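Long-range contacts in nucleoprotein (Sendai virus, PDB 6M7D), which forms the helical nucleocapsid, each copy coating six ribonucleotides of viral RNA, protecting the genome and presenting it as template for transcription and replication: residues A[97-102]-A[224-229]; A[143-148]-A[207-212]. All blocks are in the same frame, centred on the assembly; numbering follows the deposited sequence.

Interaction 1. Residues A[97-102]-A[224-229]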
loop_
_atom_site.group_PDB
_atom_site.type_symbol
_atom_site.label_atom_id
_atom_site.label_comp_id
_atom_site.label_asym_id
_atom_site.label_seq_id
_atom_site.Cartn_x
_atom_site.Cartn_y
_atom_site.Cartn_z
ATOM N N ALA A 97 -11.014 -0.659 -16.448
ATOM C CA ALA A 97 -11.670 -1.634 -17.353
ATOM C C ALA A 97 -12.151 -2.849 -16.552
ATOM O O ALA A 97 -12.863 -3.695 -17.124
ATOM C CB ALA A 97 -10.716 -2.039 -18.450
ATOM N N ASP A 98 -11.751 -2.930 -15.279
ATOM C CA ASP A 98 -12.116 -4.066 -14.391
ATOM C C ASP A 98 -13.628 -4.118 -14.140
ATOM O O ASP A 98 -14.188 -5.228 -14.208
ATOM C CB ASP A 98 -11.321 -4.013 -13.084
ATOM C CG ASP A 98 -9.940 -4.634 -13.203
ATOM O OD1 ASP A 98 -8.970 -4.003 -12.737
ATOM O OD2 ASP A 98 -9.849 -5.745 -13.759
ATOM N N VAL A 99 -14.269 -2.969 -13.908
ATOM C CA VAL A 99 -15.733 -2.970 -13.599
ATOM C C VAL A 99 -16.398 -1.665 -14.051
ATOM O O VAL A 99 -15.680 -0.679 -14.301
ATOM C CB VAL A 99 -15.995 -3.188 -12.094
ATOM C CG1 VAL A 99 -15.813 -4.634 -11.660
ATOM C CG2 VAL A 99 -15.164 -2.252 -11.232
ATOM N N LYS A 100 -17.729 -1.702 -14.177
ATOM C CA LYS A 100 -18.552 -0.549 -14.500
ATOM C C LYS A 100 -19.345 -0.171 -13.260
ATOM O O LYS A 100 -20.119 -0.982 -12.746
ATOM C CB LYS A 100 -19.494 -0.842 -15.665
ATOM C CG LYS A 100 -20.110 0.397 -16.271
ATOM C CD LYS A 100 -21.363 0.062 -17.054
ATOM C CE LYS A 100 -22.465 -0.442 -16.141
ATOM N NZ LYS A 100 -23.763 -0.554 -16.855
ATOM N N TYR A 101 -19.140 1.046 -12.777
ATOM C CA TYR A 101 -19.784 1.523 -11.562
ATOM C C TYR A 101 -21.140 2.110 -11.919
ATOM O O TYR A 101 -21.223 3.046 -12.719
ATOM C CB TYR A 101 -18.914 2.562 -10.858
ATOM C CG TYR A 101 -17.712 1.976 -10.165
ATOM C CD1 TYR A 101 -17.819 0.825 -9.406
ATOM C CD2 TYR A 101 -16.472 2.571 -10.274
ATOM C CE1 TYR A 101 -16.727 0.290 -8.770
ATOM C CE2 TYR A 101 -15.374 2.041 -9.644
ATOM C CZ TYR A 101 -15.506 0.902 -8.895
ATOM O OH TYR A 101 -14.408 0.371 -8.265
ATOM N N VAL A 102 -22.194 1.552 -11.340
ATOM C CA VAL A 102 -23.546 2.069 -11.493
ATOM C C VAL A 102 -23.862 2.861 -10.236
ATOM O O VAL A 102 -24.056 2.289 -9.162
ATOM C CB VAL A 102 -24.565 0.947 -11.717
ATOM C CG1 VAL A 102 -25.832 1.505 -12.326
ATOM C CG2 VAL A 102 -23.979 -0.107 -12.607
ATOM N N ARG A 224 -7.807 -7.810 -2.217
ATOM C CA ARG A 224 -7.046 -8.785 -2.984
ATOM C C ARG A 224 -7.808 -9.224 -4.223
ATOM O O ARG A 224 -7.208 -9.477 -5.272
ATOM C CB ARG A 224 -6.717 -9.989 -2.114
ATOM C CG ARG A 224 -5.394 -9.893 -1.412
ATOM C CD ARG A 224 -5.180 -11.091 -0.533
ATOM N NE ARG A 224 -5.432 -10.784 0.867
ATOM C CZ ARG A 224 -6.359 -11.378 1.603
ATOM N NH1 ARG A 224 -7.126 -12.315 1.072
ATOM N NH2 ARG A 224 -6.518 -11.039 2.871
ATOM N N SER A 225 -9.131 -9.328 -4.124
ATOM C CA SER A 225 -9.898 -9.812 -5.263
ATOM C C SER A 225 -10.187 -8.699 -6.258
ATOM O O SER A 225 -10.194 -8.932 -7.470
ATOM C CB SER A 225 -11.196 -10.454 -4.785
ATOM O OG SER A 225 -12.109 -9.474 -4.343
ATOM N N GLN A 226 -10.421 -7.487 -5.774
ATOM C CA GLN A 226 -10.901 -6.384 -6.600
ATOM C C GLN A 226 -9.750 -5.446 -6.911
ATOM O O GLN A 226 -9.425 -4.568 -6.109
ATOM C CB GLN A 226 -12.035 -5.641 -5.902
ATOM C CG GLN A 226 -13.290 -6.457 -5.780
ATOM C CD GLN A 226 -13.624 -7.177 -7.060
ATOM O OE1 GLN A 226 -13.891 -6.554 -8.081
ATOM N NE2 GLN A 226 -13.602 -8.501 -7.016
ATOM N N GLN A 227 -9.147 -5.624 -8.084
ATOM C CA GLN A 227 -8.103 -4.711 -8.530
ATOM C C GLN A 227 -8.674 -3.354 -8.905
ATOM O O GLN A 227 -7.929 -2.377 -8.997
ATOM C CB GLN A 227 -7.352 -5.318 -9.713
ATOM C CG GLN A 227 -5.992 -4.708 -9.982
ATOM C CD GLN A 227 -4.908 -5.305 -9.126
ATOM O OE1 GLN A 227 -4.746 -4.946 -7.964
ATOM N NE2 GLN A 227 -4.156 -6.225 -9.696
ATOM N N SER A 228 -9.986 -3.270 -9.119
ATOM C CA SER A 228 -10.615 -1.987 -9.416
ATOM C C SER A 228 -10.599 -1.075 -8.201
ATOM O O SER A 228 -10.355 0.129 -8.318
ATOM C CB SER A 228 -12.047 -2.210 -9.883
ATOM O OG SER A 228 -12.821 -2.781 -8.846
ATOM N N LEU A 229 -10.861 -1.638 -7.025
ATOM C CA LEU A 229 -10.816 -0.861 -5.795
ATOM C C LEU A 229 -9.399 -0.391 -5.495
ATOM O O LEU A 229 -9.183 0.768 -5.120
ATOM C CB LEU A 229 -11.373 -1.707 -4.657
ATOM C CG LEU A 229 -11.216 -1.260 -3.215
ATOM C CD1 LEU A 229 -12.149 -0.120 -2.922
ATOM C CD2 LEU A 229 -11.511 -2.439 -2.325
#

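Interaction 2. Residues A[143-148]-A[207-212]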
loop_
_atom_site.group_PDB
_atom_site.type_symbol
_atom_site.label_atom_id
_atom_site.label_comp_id
_atom_site.label_asym_id
_atom_site.label_seq_id
_atom_site.Cartn_x
_atom_site.Cartn_y
_atom_site.Cartn_z
ATOM N N PRO A 143 -18.323 -8.921 14.544
ATOM C CA PRO A 143 -18.581 -7.511 14.863
ATOM C C PRO A 143 -17.796 -6.579 13.927
ATOM O O PRO A 143 -16.632 -6.838 13.684
ATOM C CB PRO A 143 -18.091 -7.365 16.312
ATOM C CG PRO A 143 -17.122 -8.513 16.499
ATOM C CD PRO A 143 -17.672 -9.635 15.642
ATOM N N LEU A 144 -18.459 -5.529 13.431
ATOM C CA LEU A 144 -17.845 -4.550 12.493
ATOM C C LEU A 144 -16.707 -3.778 13.172
ATOM O O LEU A 144 -15.650 -3.615 12.535
ATOM C CB LEU A 144 -18.937 -3.595 12.002
ATOM C CG LEU A 144 -18.518 -2.648 10.879
ATOM C CD1 LEU A 144 -18.038 -3.429 9.667
ATOM C CD2 LEU A 144 -19.662 -1.722 10.497
ATOM N N PHE A 145 -16.902 -3.363 14.427
ATOM C CA PHE A 145 -15.875 -2.567 15.151
ATOM C C PHE A 145 -15.574 -3.198 16.513
ATOM O O PHE A 145 -16.405 -3.971 17.023
ATOM C CB PHE A 145 -16.330 -1.118 15.346
ATOM C CG PHE A 145 -16.476 -0.310 14.082
ATOM C CD1 PHE A 145 -15.367 0.033 13.326
ATOM C CD2 PHE A 145 -17.720 0.125 13.658
ATOM C CE1 PHE A 145 -15.502 0.781 12.168
ATOM C CE2 PHE A 145 -17.854 0.874 12.500
ATOM C CZ PHE A 145 -16.745 1.202 11.757
ATOM N N GLN A 146 -14.390 -2.897 17.053
ATOM C CA GLN A 146 -13.957 -3.422 18.376
ATOM C C GLN A 146 -14.730 -2.709 19.491
ATOM O O GLN A 146 -14.850 -1.469 19.429
ATOM C CB GLN A 146 -12.457 -3.193 18.561
ATOM C CG GLN A 146 -11.598 -3.915 17.535
ATOM C CD GLN A 146 -10.125 -3.698 17.776
ATOM O OE1 GLN A 146 -9.721 -3.132 18.789
ATOM N NE2 GLN A 146 -9.307 -4.151 16.841
ATOM N N GLY A 147 -15.222 -3.473 20.471
ATOM C CA GLY A 147 -15.969 -2.910 21.613
ATOM C C GLY A 147 -15.239 -3.162 22.921
ATOM O O GLY A 147 -14.889 -4.330 23.183
ATOM N N GLN A 148 -15.032 -2.112 23.722
ATOM C CA GLN A 148 -14.312 -2.253 25.016
ATOM C C GLN A 148 -15.090 -1.529 26.122
ATOM O O GLN A 148 -15.870 -0.614 25.795
ATOM C CB GLN A 148 -12.879 -1.728 24.894
ATOM C CG GLN A 148 -11.963 -2.160 26.031
ATOM C CD GLN A 148 -10.567 -1.604 25.891
ATOM O OE1 GLN A 148 -10.264 -0.859 24.962
ATOM N NE2 GLN A 148 -9.701 -1.966 26.823
ATOM N N GLY A 207 -11.438 4.993 19.738
ATOM C CA GLY A 207 -11.588 3.596 20.108
ATOM C C GLY A 207 -12.881 2.967 19.632
ATOM O O GLY A 207 -12.960 1.747 19.480
ATOM N N ALA A 208 -13.907 3.781 19.383
ATOM C CA ALA A 208 -15.205 3.228 19.022
ATOM C C ALA A 208 -15.268 2.821 17.557
ATOM O O ALA A 208 -16.132 2.025 17.176
ATOM C CB ALA A 208 -16.309 4.233 19.334
ATOM N N LEU A 209 -14.381 3.353 16.721
ATOM C CA LEU A 209 -14.394 3.067 15.296
ATOM C C LEU A 209 -13.161 2.306 14.840
ATOM O O LEU A 209 -12.821 2.351 13.656
ATOM C CB LEU A 209 -14.534 4.360 14.499
ATOM C CG LEU A 209 -15.849 5.113 14.664
ATOM C CD1 LEU A 209 -15.717 6.473 14.040
ATOM C CD2 LEU A 209 -16.999 4.352 14.037
ATOM N N VAL A 210 -12.486 1.610 15.750
ATOM C CA VAL A 210 -11.313 0.829 15.383
ATOM C C VAL A 210 -11.767 -0.517 14.838
ATOM O O VAL A 210 -12.409 -1.294 15.546
ATOM C CB VAL A 210 -10.377 0.651 16.584
ATOM C CG1 VAL A 210 -9.320 -0.378 16.277
ATOM C CG2 VAL A 210 -9.741 1.965 16.941
ATOM N N PHE A 211 -11.423 -0.800 13.583
ATOM C CA PHE A 211 -11.807 -2.059 12.956
ATOM C C PHE A 211 -11.401 -3.243 13.820
ATOM O O PHE A 211 -10.337 -3.244 14.443
ATOM C CB PHE A 211 -11.142 -2.201 11.586
ATOM C CG PHE A 211 -11.705 -1.307 10.531
ATOM C CD1 PHE A 211 -12.785 -0.490 10.787
ATOM C CD2 PHE A 211 -11.146 -1.285 9.273
ATOM C CE1 PHE A 211 -13.285 0.331 9.812
ATOM C CE2 PHE A 211 -11.649 -0.471 8.298
ATOM C CZ PHE A 211 -12.717 0.338 8.567
ATOM N N THR A 212 -12.251 -4.261 13.856
ATOM C CA THR A 212 -11.829 -5.533 14.410
ATOM C C THR A 212 -10.873 -6.221 13.443
ATOM O O THR A 212 -10.718 -5.818 12.290
ATOM C CB THR A 212 -13.029 -6.433 14.685
ATOM O OG1 THR A 212 -13.925 -6.383 13.573
ATOM C CG2 THR A 212 -13.754 -5.987 15.912
#

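Interaction 1. Residues A[97-102]-A[224-229]
Ser228 meets three side chains of 97-102 at once, those of Asp98, Val99 and Tyr101, and its CA lies 5.6 Å from that of Asp98. Its CA–CB bond points toward 97-102, and a chi1 of 64° turns the hydroxyl to one valine methyl and to the tyrosine: Val99 CG2 is 3.4 Å from Ser228 OG. The same oxygen has the phenol of Tyr101 as a neighbour, Tyr101 OH standing 3.6 Å from Ser228 OG, a separation that brings the two hydroxyls near each other without bonding them. Tyr101 gets there by length; its ring carries the hydroxyl across to the helix start. On the other flank the Asp98 methylene packs on the serine methylene, CB to CB 3.7 Å between Asp98 and Ser228. The contact joins the first residues of strand 99-108, part of a mixed four-stranded sheet, to the tight break between helices 213-225 and 227-239, where Gln226 leaves helical geometry and takes the N-cap position of the second helix. Asp98 turns its carboxylate to this helix start, OD1 lying 3.7 Å from Gln227 CB; its negative charge may be eased by the helix's N-terminal dipole. Gln226 folds back within its own segment: a turn at chi2 (-45°) lets NE2 donate a hydrogen bond to Ser225 OG (3.2 Å), the hydroxyl lying near the amide plane, 14° out of it. Strand 33-40 packs against Val99 and Tyr101, while helix 68-80 touches Tyr101, Gln226 and Leu229.

Interaction 2. Residues A[143-148]-A[207-212]
Phe145 and Phe211 form a single beta bridge, their CA atoms 4.7 Å apart, between two loops that are otherwise irregular. Two hydrogen bonds hold the loops together. Gln146 N donates to Val210 O at 3.0 Å, nearly straight at hydrogen (173°). Thr212 OG1 gives its proton to Pro143 O at 2.7 Å, tilted from the carbonyl plane; a chi1 of 44° tucks this hydroxyl over its own backbone, leaving CG2 to pack on the backbone of Phe145 and Gln146. Thr212 is also the N-cap of helix 213-225, its side chain capping a backbone N there, so one residue serves both the helix start and the neighbouring loop. Among the apolar contacts, the Phe145 ring is sandwiched: Leu144 CG lies over one face, offset toward the rim, and Leu209 CD2 over the other, making a CH-pi contact 4.1 Å from the ring centroid. Phe211 runs alongside Phe145, rim to rim, with centroids 5.6 Å apart and planes at 34°. Gln146, its chain straight past CG, runs antiparallel to the Thr212 side chain, its CG 3.4 Å from Thr212 CG2, and carries its amide to Val210 and Phe211, where NE2 lies 2.8 Å from Phe211 O. Around this join, helix 47-62 packs on Leu144 and Phe145, helix 163-181 on Phe145, Leu209 and Phe211, and helix 188-202 on Gln146, Val210 and Phe211, while helix 213-225 follows directly from Thr212 and packs back on Pro143 and Phe211.

Overall arrangement
From the N terminus, the chain first lays down strand 33-40 and helices 47-62 and 68-80, then enters strand 99-108, where interaction 1 opens. Residues 143-148 come next, in the loop between helices 129-135 and 154-160; after helices 163-181 and 188-202 the chain reaches 207-212, and interaction 2 closes its loop. Helix 213-225 then leads from this join to 224-229, which closes the wider loop of interaction 1, with interaction 2 nested inside. The two centres are 27 Å apart and the contacts do not touch. Interaction 1 ties the sheet to a helix-helix junction; interaction 2 joins two interhelical loops near the opposite end of helix 213-225.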